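Local coordinates for NADP-dependent alcohol dehydrogenase 6 (Saccharomyces cerevisiae, PDB 1PIW), which reduces a broad range of aromatic and aliphatic aldehydes to their alcohols with NADPH, working as a zinc-dependent homodimeric cinnamyl alcohol dehydrogenase, at residues L166-P171 against L246-A251; R271-S276 against S295-A300. All blocks are in the same frame, centred on the assembly; numbering follows the deposited sequence.

Following the chain from the N terminus, helix 161-174 comes first, and interaction 1 lays it against strand 244-249. This closes a loop of 74 residues that carries the first three strands of the parallel sheet and the helix 190-202. The chain then goes on to strand 270-274, and interaction 2 pairs it with strand 295-298 after a loop of only 18 residues that includes the short strand 284-286. The two loops therefore follow in series and do not cross. Strands 244-249 and 270-274 are neighbours, probably hydrogen-bonded from Val249 O to Ile275 N, so helix, sheet interior and last strand form one continuous body beside NADP.

Interaction 1. Residues L166-P171 against L246-A251; sequences LTVYSP and LIVVCA. With NAP (NADP nicotinamide-adenine-dinucleotide phosphate), chain E.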
ATOM      1  N   LEU A 166     -17.313   5.344 -10.837  1.00 28.84           N
ATOM      2  CA  LEU A 166     -15.991   5.928 -10.958  1.00 26.12           C
ATOM      3  C   LEU A 166     -15.131   5.623  -9.741  1.00 26.56           C
ATOM      4  O   LEU A 166     -13.923   5.459  -9.860  1.00 27.31           O
ATOM      5  CB  LEU A 166     -16.108   7.435 -11.130  1.00 22.38           C
ATOM      6  CG  LEU A 166     -14.766   8.142 -11.171  1.00 17.40           C
ATOM      7  CD1 LEU A 166     -14.027   7.623 -12.359  1.00 18.04           C
ATOM      8  CD2 LEU A 166     -14.948   9.643 -11.255  1.00 14.90           C
ATOM      9  N   THR A 167     -15.758   5.533  -8.574  1.00 26.82           N
ATOM     10  CA  THR A 167     -15.029   5.270  -7.336  1.00 29.00           C
ATOM     11  C   THR A 167     -14.306   3.920  -7.256  1.00 28.55           C
ATOM     12  O   THR A 167     -13.275   3.816  -6.570  1.00 27.01           O
ATOM     13  CB  THR A 167     -15.957   5.458  -6.110  1.00 29.90           C
ATOM     14  OG1 THR A 167     -16.060   6.854  -5.808  1.00 30.95           O
ATOM     15  CG2 THR A 167     -15.411   4.748  -4.895  1.00 30.80           C
ATOM     16  N   VAL A 168     -14.838   2.903  -7.945  1.00 28.32           N
ATOM     17  CA  VAL A 168     -14.217   1.566  -7.985  1.00 27.67           C
ATOM     18  C   VAL A 168     -13.361   1.505  -9.218  1.00 28.37           C
ATOM     19  O   VAL A 168     -12.340   0.824  -9.255  1.00 28.87           O
ATOM     20  CB  VAL A 168     -15.194   0.415  -8.207  1.00 25.41           C
ATOM     21  CG1 VAL A 168     -14.812  -0.743  -7.318  1.00 23.40           C
ATOM     22  CG2 VAL A 168     -16.620   0.871  -8.019  1.00 28.77           C
ATOM     23  N   TYR A 169     -13.805   2.204 -10.250  1.00 29.55           N
ATOM     24  CA  TYR A 169     -13.075   2.186 -11.494  1.00 31.17           C
ATOM     25  C   TYR A 169     -11.679   2.753 -11.355  1.00 29.21           C
ATOM     26  O   TYR A 169     -10.722   2.147 -11.813  1.00 27.15           O
ATOM     27  CB  TYR A 169     -13.842   2.931 -12.587  1.00 33.19           C
ATOM     28  CG  TYR A 169     -13.096   2.935 -13.896  1.00 34.20           C
ATOM     29  CD1 TYR A 169     -12.643   1.742 -14.463  1.00 34.10           C
ATOM     30  CD2 TYR A 169     -12.813   4.125 -14.553  1.00 34.52           C
ATOM     31  CE1 TYR A 169     -11.924   1.734 -15.649  1.00 34.07           C
ATOM     32  CE2 TYR A 169     -12.090   4.130 -15.742  1.00 36.53           C
ATOM     33  CZ  TYR A 169     -11.647   2.933 -16.283  1.00 34.81           C
ATOM     34  OH  TYR A 169     -10.916   2.948 -17.442  1.00 30.96           O
ATOM     35  N   SER A 170     -11.558   3.903 -10.709  1.00 28.84           N
ATOM     36  CA  SER A 170     -10.249   4.512 -10.550  1.00 31.73           C
ATOM     37  C   SER A 170      -9.244   3.571  -9.878  1.00 33.79           C
ATOM     38  O   SER A 170      -8.156   3.333 -10.410  1.00 34.56           O
ATOM     39  CB  SER A 170     -10.355   5.815  -9.766  1.00 30.91           C
ATOM     40  OG  SER A 170      -9.289   6.670 -10.111  1.00 28.99           O
ATOM     41  N   PRO A 171      -9.582   3.019  -8.703  1.00 34.74           N
ATOM     42  CA  PRO A 171      -8.612   2.114  -8.078  1.00 34.98           C
ATOM     43  C   PRO A 171      -8.333   0.864  -8.917  1.00 34.62           C
ATOM     44  O   PRO A 171      -7.192   0.392  -8.990  1.00 34.26           O
ATOM     45  CB  PRO A 171      -9.256   1.789  -6.729  1.00 33.48           C
ATOM     46  CG  PRO A 171     -10.708   1.939  -6.999  1.00 34.46           C
ATOM     47  CD  PRO A 171     -10.766   3.185  -7.845  1.00 35.09           C
ATOM     48  N   LEU A 246      -5.480  -7.706  -6.404  1.00 45.28           N
ATOM     49  CA  LEU A 246      -6.047  -6.469  -5.899  1.00 42.25           C
ATOM     50  C   LEU A 246      -7.398  -6.708  -5.235  1.00 41.30           C
ATOM     51  O   LEU A 246      -8.195  -7.508  -5.716  1.00 41.90           O
ATOM     52  CB  LEU A 246      -6.223  -5.510  -7.067  1.00 40.92           C
ATOM     53  CG  LEU A 246      -7.173  -4.344  -6.862  1.00 40.54           C
ATOM     54  CD1 LEU A 246      -6.470  -3.295  -6.046  1.00 41.40           C
ATOM     55  CD2 LEU A 246      -7.602  -3.784  -8.199  1.00 40.88           C
ATOM     56  N   ILE A 247      -7.644  -6.018  -4.128  1.00 39.37           N
ATOM     57  CA  ILE A 247      -8.915  -6.122  -3.425  1.00 39.18           C
ATOM     58  C   ILE A 247      -9.385  -4.702  -3.141  1.00 41.05           C
ATOM     59  O   ILE A 247      -8.620  -3.882  -2.631  1.00 42.21           O
ATOM     60  CB  ILE A 247      -8.784  -6.867  -2.083  1.00 37.39           C
ATOM     61  CG1 ILE A 247      -8.684  -8.363  -2.319  1.00 36.64           C
ATOM     62  CG2 ILE A 247      -9.985  -6.585  -1.203  1.00 37.12           C
ATOM     63  CD1 ILE A 247      -8.657  -9.163  -1.036  1.00 36.38           C
ATOM     64  N   VAL A 248     -10.635  -4.409  -3.482  1.00 41.20           N
ATOM     65  CA  VAL A 248     -11.191  -3.084  -3.250  1.00 42.36           C
ATOM     66  C   VAL A 248     -12.261  -3.207  -2.178  1.00 45.10           C
ATOM     67  O   VAL A 248     -13.194  -3.990  -2.321  1.00 46.96           O
ATOM     68  CB  VAL A 248     -11.828  -2.502  -4.537  1.00 39.97           C
ATOM     69  CG1 VAL A 248     -12.447  -1.164  -4.259  1.00 37.62           C
ATOM     70  CG2 VAL A 248     -10.784  -2.347  -5.605  1.00 39.81           C
ATOM     71  N   VAL A 249     -12.117  -2.446  -1.098  1.00 47.26           N
ATOM     72  CA  VAL A 249     -13.092  -2.482  -0.017  1.00 48.22           C
ATOM     73  C   VAL A 249     -14.103  -1.370  -0.244  1.00 48.85           C
ATOM     74  O   VAL A 249     -13.745  -0.196  -0.262  1.00 48.24           O
ATOM     75  CB  VAL A 249     -12.420  -2.294   1.351  1.00 48.54           C
ATOM     76  CG1 VAL A 249     -13.451  -2.447   2.465  1.00 47.60           C
ATOM     77  CG2 VAL A 249     -11.306  -3.312   1.515  1.00 47.34           C
ATOM     78  N   CYS A 250     -15.365  -1.764  -0.406  1.00 49.84           N
ATOM     79  CA  CYS A 250     -16.452  -0.841  -0.682  1.00 50.93           C
ATOM     80  C   CYS A 250     -17.536  -0.810   0.371  1.00 49.96           C
ATOM     81  O   CYS A 250     -18.629  -0.304   0.117  1.00 51.15           O
ATOM     82  CB  CYS A 250     -17.085  -1.205  -2.016  1.00 53.92           C
ATOM     83  SG  CYS A 250     -15.880  -1.431  -3.342  1.00 62.62           S
ATOM     84  N   ALA A 251     -17.241  -1.339   1.549  1.00 48.80           N
ATOM     85  CA  ALA A 251     -18.217  -1.365   2.631  1.00 49.62           C
ATOM     86  C   ALA A 251     -18.609   0.039   3.136  1.00 50.02           C
ATOM     87  O   ALA A 251     -17.815   0.976   3.046  1.00 49.76           O
ATOM     88  CB  ALA A 251     -17.669  -2.199   3.777  1.00 49.13           C
TER
HETATM   89  PA  NAP E4292     -24.265   0.936  -0.153  1.00 61.33           P
HETATM   90  O1A NAP E4292     -24.335   1.876   0.908  1.00 60.74           O
HETATM   91  O2A NAP E4292     -25.353   0.644  -1.188  1.00 59.31           O
HETATM   92  O5B NAP E4292     -23.858  -0.476   0.476  1.00 58.58           O
HETATM   93  C5B NAP E4292     -22.659  -0.558   1.292  1.00 53.73           C
HETATM   94  C4B NAP E4292     -22.418  -2.078   1.304  1.00 52.21           C
HETATM   95  O4B NAP E4292     -21.177  -2.351   2.105  1.00 52.35           O
HETATM   96  C3B NAP E4292     -23.490  -2.945   2.022  1.00 50.61           C
HETATM   97  O3B NAP E4292     -24.445  -3.375   1.039  1.00 50.15           O
HETATM   98  C2B NAP E4292     -22.670  -4.061   2.642  1.00 49.41           C
HETATM   99  O2B NAP E4292     -22.343  -5.117   1.746  1.00 41.45           O
HETATM  100  C1B NAP E4292     -21.379  -3.338   3.119  1.00 50.83           C
HETATM  101  N9A NAP E4292     -21.552  -2.862   4.521  1.00 51.26           N
HETATM  102  C8A NAP E4292     -22.455  -2.006   5.127  1.00 50.38           C
HETATM  103  N7A NAP E4292     -22.271  -1.847   6.434  1.00 50.72           N
HETATM  104  C5A NAP E4292     -21.174  -2.653   6.707  1.00 51.18           C
HETATM  105  C6A NAP E4292     -20.508  -2.900   7.931  1.00 51.10           C
HETATM  106  N6A NAP E4292     -20.809  -2.388   9.133  1.00 51.66           N
HETATM  107  N1A NAP E4292     -19.413  -3.772   7.906  1.00 50.29           N
HETATM  108  C2A NAP E4292     -19.001  -4.371   6.707  1.00 52.67           C
HETATM  109  N3A NAP E4292     -19.635  -4.151   5.484  1.00 53.20           N
HETATM  110  C4A NAP E4292     -20.721  -3.280   5.531  1.00 51.93           C
HETATM  111  O3  NAP E4292     -22.996   1.198  -1.041  1.00 62.17           O
HETATM  112  PN  NAP E4292     -22.190   2.476  -1.436  1.00 60.44           P
HETATM  113  O1N NAP E4292     -23.088   3.599  -1.724  1.00 57.93           O
HETATM  114  O2N NAP E4292     -21.307   2.031  -2.522  1.00 62.79           O
HETATM  115  O5D NAP E4292     -21.394   2.785  -0.125  1.00 60.84           O
HETATM  116  C5D NAP E4292     -20.871   4.109   0.021  1.00 65.21           C
HETATM  117  C4D NAP E4292     -19.575   4.017   0.743  1.00 67.16           C
HETATM  118  O4D NAP E4292     -18.540   4.371  -0.206  1.00 67.97           O
HETATM  119  C3D NAP E4292     -19.482   5.049   1.895  1.00 69.16           C
HETATM  120  O3D NAP E4292     -18.816   4.516   3.055  1.00 68.06           O
HETATM  121  C2D NAP E4292     -18.757   6.208   1.252  1.00 70.36           C
HETATM  122  O2D NAP E4292     -18.065   7.006   2.178  1.00 74.31           O
HETATM  123  C1D NAP E4292     -17.831   5.555   0.290  1.00 70.74           C
HETATM  124  P2B NAP E4292     -22.328  -6.664   2.163  1.00 36.62           P
HETATM  125  O1X NAP E4292     -20.973  -6.903   2.801  1.00 30.85           O
HETATM  126  O2X NAP E4292     -23.453  -6.725   3.127  1.00 34.33           O
HETATM  127  O3X NAP E4292     -22.483  -7.420   0.883  1.00 31.81           O
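The pyrrolidine ring of Pro171 turns one corner to Val248: its CG stands 4.5 Å from Val248 CG1, a loose contact at the rim of the ring. Val273 of strand 270-274 and Ser299, just past the end of strand 295-298, pack on this proline. The flat group here is the adenine of NADP, and Ala251 comes in above its plane, its CB 3.3 Å from N3A of the nucleotide, toward the margin of the ring and not over its centre.

The heart of the contact is a pair of valines. Val248 has CG1 anti to its backbone N (chi1 177°), which sends that methyl up to the helix, where Val168 CG1 waits at 3.9 Å, the two side chains meeting at a slant. The same Val168 methyl also lies 4.2 Å from the SG of Cys250, so one branch serves two neighbours, and Ile191 of helix 190-202 packs on both Val168 and Cys250. At the far end, Leu246 CD2 lies 4.3 Å from Pro171 O, an oxygen that is hydrogen-bonded to Asn175 ND2.

Seen as a whole, the helix segment runs nearly antiparallel to the strand, at 155°, with the axes 9.7 Å apart: helix 161-174 lying on one face of the parallel Rossmann sheet. Pro171 also kinks it, since its nitrogen has no N-H to give to the preceding turn. Beyond the strand end, Cys250 and Ala251 pass along the adenosine ribose, making this one of the places where the sheet hands over to the cofactor.

Every side chain that meets across this contact is buried and touches by carbon or sulfur alone, so the helix is held here by shape and exclusion of water, without directional bonds.

Interaction 2. Residues R271-S276 against S295-A300; sequences RIVSIS and SISYSA. With NAP (NADP nicotinamide-adenine-dinucleotide phosphate), chain E.
With chi1 at 178°, Val273 points CG1 away from its own nitrogen, laying that methyl 3.6 Å from Ser299 CB and turning CG2 to Ser297 OG, at 3.5 Å. On the other face of the sheet Tyr298 swings its CG to the side opposite its backbone N (chi1 168°), carrying the ring along the end of the neighbouring strand until CE1 lies 3.4 Å from Ser276 O. Ser295 sets its hydroxyl against the aliphatic start of Arg271, whose chain then stretches away toward Asn175, bonded there through NH1.

The backbones form a regular parallel ladder. Ile272 reaches two residues of the partner strand: its N donates to Ser295 O (2.6 Å, N-H...O angle 169°), and its O accepts from Ser297 N at 2.8 Å. Ser274 repeats the pattern, N to Ser297 O at 2.9 Å and O from Ser299 N at 3.0 Å. Ile272 and Ile296 lie side by side on the face of Tyr298, with Leu284 and Leu286 packed on Ile296.

Replacing Tyr298 with an alanine would probably open a gap beside Ser276 O, where the ring now lies along the end of the neighbouring strand.

Strand 295-298 is the last of this chain's sheet, yet Ile296 and Ser297 pair antiparallel with a strand of the second subunit, so the sheet continues through the dimer. Ile275, Tyr298 and Ser299 belong to the NADP site at the strand ends, the arrangement of the Rossmann domain in medium-chain alcohol dehydrogenases.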
ATOM      1  N   ARG A 271      -2.307  -5.728  -3.628  1.00 41.93           N
ATOM      2  CA  ARG A 271      -2.679  -4.451  -3.047  1.00 42.32           C
ATOM      3  C   ARG A 271      -4.126  -4.375  -2.591  1.00 41.88           C
ATOM      4  O   ARG A 271      -5.050  -4.801  -3.292  1.00 42.68           O
ATOM      5  CB  ARG A 271      -2.413  -3.319  -4.046  1.00 42.38           C
ATOM      6  CG  ARG A 271      -1.041  -3.346  -4.706  1.00 43.30           C
ATOM      7  CD  ARG A 271      -0.864  -2.129  -5.597  1.00 44.97           C
ATOM      8  NE  ARG A 271       0.269  -2.248  -6.508  1.00 47.66           N
ATOM      9  CZ  ARG A 271       0.598  -1.333  -7.418  1.00 49.24           C
ATOM     10  NH1 ARG A 271      -0.112  -0.219  -7.542  1.00 48.75           N
ATOM     11  NH2 ARG A 271       1.632  -1.537  -8.223  1.00 51.79           N
ATOM     12  N   ILE A 272      -4.306  -3.805  -1.405  1.00 39.85           N
ATOM     13  CA  ILE A 272      -5.614  -3.619  -0.822  1.00 36.87           C
ATOM     14  C   ILE A 272      -5.918  -2.129  -0.869  1.00 35.93           C
ATOM     15  O   ILE A 272      -5.177  -1.310  -0.333  1.00 36.36           O
ATOM     16  CB  ILE A 272      -5.635  -4.130   0.637  1.00 36.51           C
ATOM     17  CG1 ILE A 272      -5.182  -5.596   0.656  1.00 36.82           C
ATOM     18  CG2 ILE A 272      -7.027  -3.999   1.224  1.00 33.02           C
ATOM     19  CD1 ILE A 272      -5.331  -6.299   1.988  1.00 35.86           C
ATOM     20  N   VAL A 273      -6.993  -1.776  -1.557  1.00 34.44           N
ATOM     21  CA  VAL A 273      -7.401  -0.388  -1.654  1.00 32.03           C
ATOM     22  C   VAL A 273      -8.824  -0.266  -1.156  1.00 31.93           C
ATOM     23  O   VAL A 273      -9.748  -0.830  -1.732  1.00 30.87           O
ATOM     24  CB  VAL A 273      -7.349   0.128  -3.092  1.00 29.87           C
ATOM     25  CG1 VAL A 273      -7.842   1.561  -3.137  1.00 29.37           C
ATOM     26  CG2 VAL A 273      -5.942   0.054  -3.607  1.00 28.52           C
ATOM     27  N   SER A 274      -8.983   0.461  -0.062  1.00 33.15           N
ATOM     28  CA  SER A 274     -10.277   0.684   0.543  1.00 33.10           C
ATOM     29  C   SER A 274     -10.856   1.923  -0.097  1.00 35.16           C
ATOM     30  O   SER A 274     -10.160   2.911  -0.337  1.00 33.73           O
ATOM     31  CB  SER A 274     -10.122   0.892   2.035  1.00 30.96           C
ATOM     32  OG  SER A 274     -11.183   1.667   2.528  1.00 34.87           O
ATOM     33  N   ILE A 275     -12.146   1.862  -0.368  1.00 38.49           N
ATOM     34  CA  ILE A 275     -12.846   2.949  -1.020  1.00 40.84           C
ATOM     35  C   ILE A 275     -13.801   3.697  -0.093  1.00 43.16           C
ATOM     36  O   ILE A 275     -14.269   4.793  -0.417  1.00 43.30           O
ATOM     37  CB  ILE A 275     -13.605   2.376  -2.239  1.00 41.49           C
ATOM     38  CG1 ILE A 275     -12.899   2.834  -3.517  1.00 43.22           C
ATOM     39  CG2 ILE A 275     -15.108   2.668  -2.155  1.00 39.53           C
ATOM     40  CD1 ILE A 275     -12.444   4.278  -3.503  1.00 45.34           C
ATOM     41  N   SER A 276     -14.046   3.119   1.079  1.00 44.89           N
ATOM     42  CA  SER A 276     -14.983   3.691   2.032  1.00 47.35           C
ATOM     43  C   SER A 276     -14.555   4.836   2.934  1.00 49.05           C
ATOM     44  O   SER A 276     -13.377   5.057   3.217  1.00 48.26           O
ATOM     45  CB  SER A 276     -15.577   2.575   2.901  1.00 47.43           C
ATOM     46  OG  SER A 276     -14.580   1.896   3.640  1.00 48.40           O
ATOM     47  N   SER A 295       0.282  -4.145   0.078  1.00 46.10           N
ATOM     48  CA  SER A 295       0.131  -2.723   0.332  1.00 47.15           C
ATOM     49  C   SER A 295      -1.319  -2.337   0.533  1.00 47.82           C
ATOM     50  O   SER A 295      -2.189  -2.727  -0.251  1.00 49.70           O
ATOM     51  CB  SER A 295       0.710  -1.910  -0.831  1.00 49.51           C
ATOM     52  OG  SER A 295       0.040  -2.180  -2.054  1.00 50.27           O
ATOM     53  N   ILE A 296      -1.583  -1.571   1.586  1.00 46.36           N
ATOM     54  CA  ILE A 296      -2.940  -1.109   1.848  1.00 43.92           C
ATOM     55  C   ILE A 296      -2.973   0.393   1.583  1.00 42.03           C
ATOM     56  O   ILE A 296      -2.015   1.099   1.888  1.00 41.37           O
ATOM     57  CB  ILE A 296      -3.360  -1.361   3.307  1.00 43.95           C
ATOM     58  CG1 ILE A 296      -4.839  -1.023   3.478  1.00 43.81           C
ATOM     59  CG2 ILE A 296      -2.542  -0.496   4.242  1.00 43.59           C
ATOM     60  CD1 ILE A 296      -5.342  -1.193   4.886  1.00 44.80           C
ATOM     61  N   SER A 297      -4.064   0.874   0.996  1.00 40.70           N
ATOM     62  CA  SER A 297      -4.200   2.296   0.709  1.00 38.77           C
ATOM     63  C   SER A 297      -5.655   2.686   0.502  1.00 37.72           C
ATOM     64  O   SER A 297      -6.486   1.857   0.149  1.00 37.85           O
ATOM     65  CB  SER A 297      -3.415   2.670  -0.541  1.00 38.62           C
ATOM     66  OG  SER A 297      -4.203   2.456  -1.697  1.00 39.46           O
ATOM     67  N   TYR A 298      -5.931   3.968   0.722  1.00 37.09           N
ATOM     68  CA  TYR A 298      -7.253   4.564   0.587  1.00 36.64           C
ATOM     69  C   TYR A 298      -7.373   5.282  -0.761  1.00 36.19           C
ATOM     70  O   TYR A 298      -6.400   5.853  -1.235  1.00 37.00           O
ATOM     71  CB  TYR A 298      -7.467   5.578   1.720  1.00 36.65           C
ATOM     72  CG  TYR A 298      -8.683   6.453   1.503  1.00 37.89           C
ATOM     73  CD1 TYR A 298      -9.963   5.913   1.581  1.00 35.76           C
ATOM     74  CD2 TYR A 298      -8.551   7.807   1.141  1.00 37.41           C
ATOM     75  CE1 TYR A 298     -11.086   6.680   1.302  1.00 37.18           C
ATOM     76  CE2 TYR A 298      -9.676   8.589   0.854  1.00 36.14           C
ATOM     77  CZ  TYR A 298     -10.947   8.009   0.936  1.00 37.06           C
ATOM     78  OH  TYR A 298     -12.093   8.720   0.634  1.00 35.64           O
ATOM     79  N   SER A 299      -8.556   5.274  -1.373  1.00 35.77           N
ATOM     80  CA  SER A 299      -8.739   5.946  -2.661  1.00 36.13           C
ATOM     81  C   SER A 299      -9.974   6.837  -2.721  1.00 37.94           C
ATOM     82  O   SER A 299     -11.031   6.498  -2.184  1.00 40.15           O
ATOM     83  CB  SER A 299      -8.809   4.919  -3.790  1.00 36.14           C
ATOM     84  OG  SER A 299      -9.133   5.541  -5.022  1.00 34.97           O
ATOM     85  N   ALA A 300      -9.835   7.980  -3.384  1.00 38.92           N
ATOM     86  CA  ALA A 300     -10.923   8.944  -3.532  1.00 39.24           C
ATOM     87  C   ALA A 300     -11.719   8.641  -4.782  1.00 41.35           C
ATOM     88  O   ALA A 300     -11.709   7.508  -5.289  1.00 45.94           O
ATOM     89  CB  ALA A 300     -10.365  10.324  -3.640  1.00 39.79           C
TER
HETATM   90  PA  NAP E4292     -24.265   0.936  -0.153  1.00 61.33           P
HETATM   91  O1A NAP E4292     -24.335   1.876   0.908  1.00 60.74           O
HETATM   92  O2A NAP E4292     -25.353   0.644  -1.188  1.00 59.31           O
HETATM   93  O5B NAP E4292     -23.858  -0.476   0.476  1.00 58.58           O
HETATM   94  C5B NAP E4292     -22.659  -0.558   1.292  1.00 53.73           C
HETATM   95  C4B NAP E4292     -22.418  -2.078   1.304  1.00 52.21           C
HETATM   96  O4B NAP E4292     -21.177  -2.351   2.105  1.00 52.35           O
HETATM   97  C3B NAP E4292     -23.490  -2.945   2.022  1.00 50.61           C
HETATM   98  O3B NAP E4292     -24.445  -3.375   1.039  1.00 50.15           O
HETATM   99  C2B NAP E4292     -22.670  -4.061   2.642  1.00 49.41           C
HETATM  100  O2B NAP E4292     -22.343  -5.117   1.746  1.00 41.45           O
HETATM  101  C1B NAP E4292     -21.379  -3.338   3.119  1.00 50.83           C
HETATM  102  N9A NAP E4292     -21.552  -2.862   4.521  1.00 51.26           N
HETATM  103  C8A NAP E4292     -22.455  -2.006   5.127  1.00 50.38           C
HETATM  104  N7A NAP E4292     -22.271  -1.847   6.434  1.00 50.72           N
HETATM  105  C5A NAP E4292     -21.174  -2.653   6.707  1.00 51.18           C
HETATM  106  C6A NAP E4292     -20.508  -2.900   7.931  1.00 51.10           C
HETATM  107  N6A NAP E4292     -20.809  -2.388   9.133  1.00 51.66           N
HETATM  108  N1A NAP E4292     -19.413  -3.772   7.906  1.00 50.29           N
HETATM  109  C2A NAP E4292     -19.001  -4.371   6.707  1.00 52.67           C
HETATM  110  N3A NAP E4292     -19.635  -4.151   5.484  1.00 53.20           N
HETATM  111  C4A NAP E4292     -20.721  -3.280   5.531  1.00 51.93           C
HETATM  112  O3  NAP E4292     -22.996   1.198  -1.041  1.00 62.17           O
HETATM  113  PN  NAP E4292     -22.190   2.476  -1.436  1.00 60.44           P
HETATM  114  O1N NAP E4292     -23.088   3.599  -1.724  1.00 57.93           O
HETATM  115  O2N NAP E4292     -21.307   2.031  -2.522  1.00 62.79           O
HETATM  116  O5D NAP E4292     -21.394   2.785  -0.125  1.00 60.84           O
HETATM  117  C5D NAP E4292     -20.871   4.109   0.021  1.00 65.21           C
HETATM  118  C4D NAP E4292     -19.575   4.017   0.743  1.00 67.16           C
HETATM  119  O4D NAP E4292     -18.540   4.371  -0.206  1.00 67.97           O
HETATM  120  C3D NAP E4292     -19.482   5.049   1.895  1.00 69.16           C
HETATM  121  O3D NAP E4292     -18.816   4.516   3.055  1.00 68.06           O
HETATM  122  C2D NAP E4292     -18.757   6.208   1.252  1.00 70.36           C
HETATM  123  O2D NAP E4292     -18.065   7.006   2.178  1.00 74.31           O
HETATM  124  C1D NAP E4292     -17.831   5.555   0.290  1.00 70.74           C
HETATM  125  P2B NAP E4292     -22.328  -6.664   2.163  1.00 36.62           P
HETATM  126  O1X NAP E4292     -20.973  -6.903   2.801  1.00 30.85           O
HETATM  127  O2X NAP E4292     -23.453  -6.725   3.127  1.00 34.33           O
HETATM  128  O3X NAP E4292     -22.483  -7.420   0.883  1.00 31.81           O